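Local coordinates for secreted protein (Kutzneria albida DSM 43870, PDB 5M6Q), which probably cross-links proteins as a microbial transglutaminase, transferring the gamma-glutamyl group of a protein-bound glutamine to an amine, at residues R14-E19 / M195-S200; K129-W134 / F212-F217. One frame throughout, in Å; residues are numbered along the deposited sequence.

Both contacts pair neighbouring strands of one antiparallel sheet, the central sheet of this transglutaminase. Contact 1 (14-19 with 195-200) lies at one margin, where the N-terminal strand 13-17 is outermost; contact 2 (129-134 with 212-217) joins strands 122-131 and 214-223, nearer the other margin. Strands 184-188 and 174-179 run between the two. The contact centres are 22 Å apart; with their nearest atoms about 9 Å apart, the two do not touch and are related through the sheet they share. Each lies close to a bound MES molecule, probably from the crystallisation liquor: the side chain of Tyr198 comes within about 4 Å of one, and Tyr132 OH hydrogen-bonds to MES.

Contact 1: residues R14-E19 / M195-S200; sequences RTWRVE and MVVYQS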
loop_
_atom_site.group_PDB
_atom_site.type_symbol
_atom_site.label_atom_id
_atom_site.label_comp_id
_atom_site.label_asym_id
_atom_site.label_seq_id
_atom_site.Cartn_x
_atom_site.Cartn_y
_atom_site.Cartn_z
ATOM N N ARG A 14 -1.339 13.699 -12.629
ATOM C CA ARG A 14 -2.647 14.222 -12.990
ATOM C C ARG A 14 -3.465 14.430 -11.721
ATOM O O ARG A 14 -3.441 13.582 -10.816
ATOM C CB ARG A 14 -3.364 13.269 -13.951
ATOM C CG ARG A 14 -4.766 13.708 -14.348
ATOM C CD ARG A 14 -5.478 12.624 -15.140
ATOM N NE ARG A 14 -4.883 12.425 -16.459
ATOM C CZ ARG A 14 -4.542 11.245 -16.979
ATOM N NH1 ARG A 14 -4.749 10.109 -16.311
ATOM N NH2 ARG A 14 -4.006 11.197 -18.189
ATOM N N THR A 15 -4.156 15.563 -11.624
ATOM C CA THR A 15 -4.980 15.837 -10.452
ATOM C C THR A 15 -6.456 15.522 -10.693
ATOM O O THR A 15 -6.983 15.709 -11.791
ATOM C CB THR A 15 -4.857 17.293 -9.978
ATOM O OG1 THR A 15 -5.260 18.176 -11.017
ATOM C CG2 THR A 15 -3.428 17.620 -9.601
ATOM N N TRP A 16 -7.112 15.030 -9.647
ATOM C CA TRP A 16 -8.500 14.593 -9.718
ATOM C C TRP A 16 -9.353 15.267 -8.652
ATOM O O TRP A 16 -8.990 15.250 -7.477
ATOM C CB TRP A 16 -8.584 13.081 -9.537
ATOM C CG TRP A 16 -8.011 12.302 -10.666
ATOM C CD1 TRP A 16 -6.695 12.095 -10.931
ATOM C CD2 TRP A 16 -8.741 11.612 -11.678
ATOM N NE1 TRP A 16 -6.553 11.305 -12.043
ATOM C CE2 TRP A 16 -7.797 11.007 -12.528
ATOM C CE3 TRP A 16 -10.106 11.451 -11.949
ATOM C CZ2 TRP A 16 -8.167 10.260 -13.627
ATOM C CZ3 TRP A 16 -10.476 10.699 -13.039
ATOM C CH2 TRP A 16 -9.512 10.108 -13.869
ATOM N N ARG A 17 -10.467 15.874 -9.055
ATOM C CA ARG A 17 -11.512 16.186 -8.095
ATOM C C ARG A 17 -11.927 14.874 -7.485
ATOM O O ARG A 17 -12.014 13.875 -8.190
ATOM C CB ARG A 17 -12.736 16.837 -8.737
ATOM C CG ARG A 17 -12.533 18.209 -9.271
ATOM C CD ARG A 17 -13.634 18.550 -10.248
ATOM N NE ARG A 17 -14.883 18.916 -9.605
ATOM C CZ ARG A 17 -16.055 18.319 -9.821
ATOM N NH1 ARG A 17 -16.165 17.294 -10.661
ATOM N NH2 ARG A 17 -17.132 18.760 -9.193
ATOM N N VAL A 18 -12.191 14.870 -6.188
ATOM C CA VAL A 18 -12.646 13.651 -5.541
ATOM C C VAL A 18 -13.871 13.107 -6.257
ATOM O O VAL A 18 -13.905 11.927 -6.600
ATOM C CB VAL A 18 -12.929 13.878 -4.056
ATOM C CG1 VAL A 18 -13.530 12.613 -3.451
ATOM C CG2 VAL A 18 -11.637 14.262 -3.325
ATOM N N GLU A 19 -14.855 13.968 -6.521
ATOM C CA GLU A 19 -16.066 13.546 -7.234
ATOM C C GLU A 19 -15.740 12.866 -8.565
ATOM O O GLU A 19 -16.389 11.898 -8.941
ATOM C CB GLU A 19 -17.023 14.733 -7.478
ATOM C CG GLU A 19 -18.426 14.303 -7.940
ATOM C CD GLU A 19 -19.298 15.446 -8.498
ATOM O OE1 GLU A 19 -18.830 16.608 -8.559
ATOM O OE2 GLU A 19 -20.466 15.172 -8.876
ATOM N N MET A 195 -9.717 17.901 -0.181
ATOM C CA MET A 195 -8.913 16.779 -0.623
ATOM C C MET A 195 -8.839 16.776 -2.145
ATOM O O MET A 195 -9.832 17.045 -2.811
ATOM C CB MET A 195 -9.504 15.473 -0.112
ATOM C CG MET A 195 -8.875 14.223 -0.702
ATOM S SD MET A 195 -9.538 12.761 0.131
ATOM C CE MET A 195 -8.852 11.429 -0.890
ATOM N N VAL A 196 -7.648 16.506 -2.675
ATOM C CA VAL A 196 -7.438 16.315 -4.105
ATOM C C VAL A 196 -6.740 14.985 -4.280
ATOM O O VAL A 196 -5.781 14.717 -3.568
ATOM C CB VAL A 196 -6.582 17.447 -4.729
ATOM C CG1 VAL A 196 -6.362 17.188 -6.215
ATOM C CG2 VAL A 196 -7.223 18.806 -4.475
ATOM N N VAL A 197 -7.203 14.175 -5.232
ATOM C CA VAL A 197 -6.558 12.908 -5.568
ATOM C C VAL A 197 -5.489 13.113 -6.634
ATOM O O VAL A 197 -5.665 13.905 -7.571
ATOM C CB VAL A 197 -7.621 11.867 -5.989
ATOM C CG1 VAL A 197 -7.010 10.683 -6.740
ATOM C CG2 VAL A 197 -8.340 11.376 -4.756
ATOM N N TYR A 198 -4.353 12.439 -6.459
ATOM C CA TYR A 198 -3.255 12.533 -7.416
ATOM C C TYR A 198 -2.982 11.199 -8.075
ATOM O O TYR A 198 -3.030 10.156 -7.437
ATOM C CB TYR A 198 -1.960 12.992 -6.741
ATOM C CG TYR A 198 -2.046 14.301 -6.025
ATOM C CD1 TYR A 198 -2.593 15.432 -6.642
ATOM C CD2 TYR A 198 -1.556 14.427 -4.730
ATOM C CE1 TYR A 198 -2.655 16.649 -5.972
ATOM C CE2 TYR A 198 -1.611 15.634 -4.058
ATOM C CZ TYR A 198 -2.162 16.738 -4.682
ATOM O OH TYR A 198 -2.202 17.927 -3.997
ATOM N N GLN A 199 -2.646 11.249 -9.347
ATOM C CA GLN A 199 -2.216 10.080 -10.086
ATOM C C GLN A 199 -0.819 10.416 -10.580
ATOM O O GLN A 199 -0.661 11.255 -11.484
ATOM C CB GLN A 199 -3.182 9.771 -11.235
ATOM C CG GLN A 199 -2.750 8.622 -12.134
ATOM C CD GLN A 199 -3.566 8.552 -13.416
ATOM O OE1 GLN A 199 -4.367 9.446 -13.703
ATOM N NE2 GLN A 199 -3.369 7.484 -14.192
ATOM N N SER A 200 0.194 9.804 -9.970
ATOM C CA SER A 200 1.582 10.202 -10.229
ATOM C C SER A 200 2.445 9.114 -10.835
ATOM O O SER A 200 2.159 7.920 -10.695
ATOM C CB SER A 200 2.241 10.676 -8.937
ATOM O OG SER A 200 1.556 11.799 -8.424
HETATM O O HOH W 1 -11.288 17.465 -5.158
#
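Arg14 and Gln199 form a hydrogen-bonded pair of the antiparallel sheet, and their side chains run alongside each other on the same face. Their backbones exchange two bonds, Arg14 N to Gln199 O at 2.8 Å and Gln199 N to Arg14 O at 2.9 Å. The extended glutamine chain sets OE1 between two donors. Arg14 NH1 approaches Gln199 OE1 at 2.7 Å, but bent and weak, and Trp16 NE1 adds a second weak bond at 3.3 Å, OE1 lying at the edge of the indole. With CG anti to the carbonyl carbon (chi1 -69°), the indole lies on the side of Gln199 and presents NE1 to its OE1. Pro5 O, which accepts from both Arg14 NH1 and Gln199 NE2, is the stronger anchor of this polar group. Beside it the packing is tight: Trp16 CB rests 3.9 Å from Val197 CB, and the indole meets the ring of Trp186 beyond.

The face carrying Thr15 and Tyr198 is looser. Here Thr15 CG2 merely reaches the tyrosine ring edge, 3.8 Å from Tyr198 CD1, and Thr15 itself is exposed. Past Arg17, the N-cap of the following helix, direct pairing gives way to a water that accepts from Val18 N and donates to Met195 O, while Val18 CG2 packs on Met195 CG at 3.8 Å.

Helix 18-28 covers the Trp16 and Val197 side through Ala24 and Tyr21, Leu41 of helix 35-41 touches Val18 and Met195, and strand 184-188 continues the sheet beyond 196-200.

Contact 2: residues K129-W134 / F212-F217; sequences KRFYSW and FDEQVF
The Phe131 ring carries Glu214 CB over one face, a CH-pi contact with the carbon 3.5 Å from the centroid and 15° off the normal, while Val216 CG1 and Lys129 O sit at its edge. On the other side of the sheet the Phe212 ring takes Arg130 CB over one face, offset toward the rim, and Phe212 CD2 in turn lies over a face of the Arg130 guanidinium. The motif is a classic beta bulge in an antiparallel pair: Asp213 and Glu214 both face Phe131, and Asp213 N and Glu214 N reach Phe131 O from opposite faces of its carbonyl plane, each at 3.1 Å.

With CG held between the backbone N and the carbonyl carbon (chi1 62°), the Phe131 ring swings across onto the opposing strand. Replacing the ring by an alanine is likely to leave Glu214 CB without the aromatic face it rests on and Val216 CG1 without its edge contact, opening a gap on the face of the sheet beside Glu214 and Val216. The Glu214 carboxylate is held beyond by a salt bridge to Arg149. Arg130 reaches out on the opposite face, where NH1 is bound by the carbonyls of Tyr205 and Arg207, and a water at the guanidinium edge accepts from NE and donates to Glu214 O. Helix 141-146 flanks the loop end, touching Ser133 and Asp213.

There the aspartate holds the serine with both oxygens, each through its syn lone pair: Asp213 OD1 accepts from Ser133 N at 2.8 Å, and Asp213 OD2 from Ser133 OG at 2.7 Å.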
loop_
_atom_site.group_PDB
_atom_site.type_symbol
_atom_site.label_atom_id
_atom_site.label_comp_id
_atom_site.label_asym_id
_atom_site.label_seq_id
_atom_site.Cartn_x
_atom_site.Cartn_y
_atom_site.Cartn_z
ATOM N N LYS A 129 4.411 3.422 0.958
ATOM C CA LYS A 129 4.230 4.317 2.070
ATOM C C LYS A 129 5.503 5.104 2.324
ATOM O O LYS A 129 6.597 4.545 2.381
ATOM C CB LYS A 129 3.823 3.535 3.326
ATOM C CG LYS A 129 3.709 4.378 4.575
ATOM C CD LYS A 129 3.622 3.459 5.816
ATOM C CE LYS A 129 3.636 4.249 7.100
ATOM N NZ LYS A 129 2.501 5.235 7.185
ATOM N N ARG A 130 5.343 6.408 2.480
ATOM C CA ARG A 130 6.436 7.282 2.841
ATOM C C ARG A 130 6.197 7.787 4.259
ATOM O O ARG A 130 5.065 8.121 4.637
ATOM C CB ARG A 130 6.551 8.453 1.859
ATOM C CG ARG A 130 6.650 8.032 0.387
ATOM C CD ARG A 130 6.985 9.215 -0.526
ATOM N NE ARG A 130 8.243 9.875 -0.158
ATOM C CZ ARG A 130 8.740 10.949 -0.770
ATOM N NH1 ARG A 130 8.104 11.489 -1.805
ATOM N NH2 ARG A 130 9.880 11.484 -0.353
ATOM N N PHE A 131 7.256 7.834 5.044
ATOM C CA PHE A 131 7.126 8.177 6.450
ATOM C C PHE A 131 8.437 8.714 7.015
ATOM O O PHE A 131 9.443 8.823 6.310
ATOM C CB PHE A 131 6.641 6.953 7.247
ATOM C CG PHE A 131 7.584 5.767 7.204
ATOM C CD1 PHE A 131 7.617 4.920 6.100
ATOM C CD2 PHE A 131 8.409 5.480 8.289
ATOM C CE1 PHE A 131 8.457 3.818 6.068
ATOM C CE2 PHE A 131 9.265 4.366 8.266
ATOM C CZ PHE A 131 9.291 3.538 7.154
ATOM N N TYR A 132 8.404 9.074 8.291
ATOM C CA TYR A 132 9.548 9.646 8.984
ATOM C C TYR A 132 10.146 8.589 9.912
ATOM O O TYR A 132 9.423 7.878 10.606
ATOM C CB TYR A 132 9.106 10.892 9.760
ATOM C CG TYR A 132 10.192 11.656 10.486
ATOM C CD1 TYR A 132 11.341 12.073 9.843
ATOM C CD2 TYR A 132 10.036 11.987 11.820
ATOM C CE1 TYR A 132 12.318 12.798 10.521
ATOM C CE2 TYR A 132 10.989 12.710 12.501
ATOM C CZ TYR A 132 12.121 13.115 11.856
ATOM O OH TYR A 132 13.058 13.824 12.572
ATOM N N SER A 133 11.467 8.489 9.910
ATOM C CA SER A 133 12.168 7.411 10.601
ATOM C C SER A 133 12.189 7.587 12.105
ATOM O O SER A 133 12.210 6.606 12.839
ATOM C CB SER A 133 13.604 7.302 10.095
ATOM O OG SER A 133 14.302 8.496 10.353
ATOM N N TRP A 134 12.173 8.834 12.561
ATOM C CA TRP A 134 12.332 9.117 13.983
ATOM C C TRP A 134 11.010 8.948 14.732
ATOM O O TRP A 134 10.391 9.925 15.139
ATOM C CB TRP A 134 12.882 10.537 14.176
ATOM C CG TRP A 134 13.914 10.647 15.253
ATOM C CD1 TRP A 134 13.826 10.148 16.519
ATOM C CD2 TRP A 134 15.180 11.305 15.170
ATOM N NE1 TRP A 134 14.961 10.443 17.226
ATOM C CE2 TRP A 134 15.810 11.156 16.423
ATOM C CE3 TRP A 134 15.847 12.001 14.160
ATOM C CZ2 TRP A 134 17.072 11.686 16.698
ATOM C CZ3 TRP A 134 17.105 12.524 14.432
ATOM C CH2 TRP A 134 17.701 12.364 15.691
ATOM N N PHE A 212 9.516 13.428 4.783
ATOM C CA PHE A 212 9.773 11.990 4.832
ATOM C C PHE A 212 11.226 11.604 4.571
ATOM O O PHE A 212 11.858 12.178 3.703
ATOM C CB PHE A 212 8.918 11.275 3.788
ATOM C CG PHE A 212 7.491 11.715 3.760
ATOM C CD1 PHE A 212 6.711 11.656 4.915
ATOM C CD2 PHE A 212 6.918 12.157 2.572
ATOM C CE1 PHE A 212 5.394 12.065 4.896
ATOM C CE2 PHE A 212 5.591 12.554 2.527
ATOM C CZ PHE A 212 4.823 12.515 3.692
ATOM N N ASP A 213 11.747 10.596 5.269
ATOM C CA ASP A 213 13.073 10.098 4.891
ATOM C C ASP A 213 13.092 8.584 4.653
ATOM O O ASP A 213 14.147 7.991 4.419
ATOM C CB ASP A 213 14.129 10.500 5.933
ATOM C CG ASP A 213 13.851 9.950 7.324
ATOM O OD1 ASP A 213 12.720 9.495 7.608
ATOM O OD2 ASP A 213 14.786 9.984 8.155
ATOM N N GLU A 214 11.917 7.983 4.674
ATOM C CA GLU A 214 11.749 6.553 4.431
ATOM C C GLU A 214 10.627 6.297 3.438
ATOM O O GLU A 214 9.629 7.009 3.421
ATOM C CB GLU A 214 11.428 5.795 5.734
ATOM C CG GLU A 214 12.509 5.862 6.805
ATOM C CD GLU A 214 13.812 5.141 6.428
ATOM O OE1 GLU A 214 13.832 4.322 5.463
ATOM O OE2 GLU A 214 14.829 5.402 7.117
ATOM N N GLN A 215 10.807 5.266 2.623
ATOM C CA GLN A 215 9.777 4.809 1.713
ATOM C C GLN A 215 9.848 3.296 1.643
ATOM O O GLN A 215 10.932 2.733 1.509
ATOM C CB GLN A 215 9.951 5.428 0.322
ATOM C CG GLN A 215 8.881 4.978 -0.668
ATOM C CD GLN A 215 8.871 5.823 -1.933
ATOM O OE1 GLN A 215 9.586 6.811 -2.027
ATOM N NE2 GLN A 215 8.055 5.438 -2.906
ATOM N N VAL A 216 8.693 2.646 1.760
ATOM C CA VAL A 216 8.589 1.197 1.628
ATOM C C VAL A 216 7.555 0.836 0.570
ATOM O O VAL A 216 6.681 1.623 0.245
ATOM C CB VAL A 216 8.210 0.512 2.971
ATOM C CG1 VAL A 216 9.302 0.717 4.018
ATOM C CG2 VAL A 216 6.875 1.026 3.472
ATOM N N PHE A 217 7.669 -0.378 0.046
ATOM C CA PHE A 217 6.704 -0.910 -0.878
ATOM C C PHE A 217 6.097 -2.130 -0.213
ATOM O O PHE A 217 6.805 -3.062 0.172
ATOM C CB PHE A 217 7.363 -1.245 -2.214
ATOM C CG PHE A 217 7.934 -0.046 -2.900
ATOM C CD1 PHE A 217 7.160 0.686 -3.787
ATOM C CD2 PHE A 217 9.212 0.387 -2.610
ATOM C CE1 PHE A 217 7.675 1.800 -4.399
ATOM C CE2 PHE A 217 9.728 1.503 -3.220
ATOM C CZ PHE A 217 8.961 2.208 -4.109
HETATM O O HOH W 2 10.287 9.167 1.698
#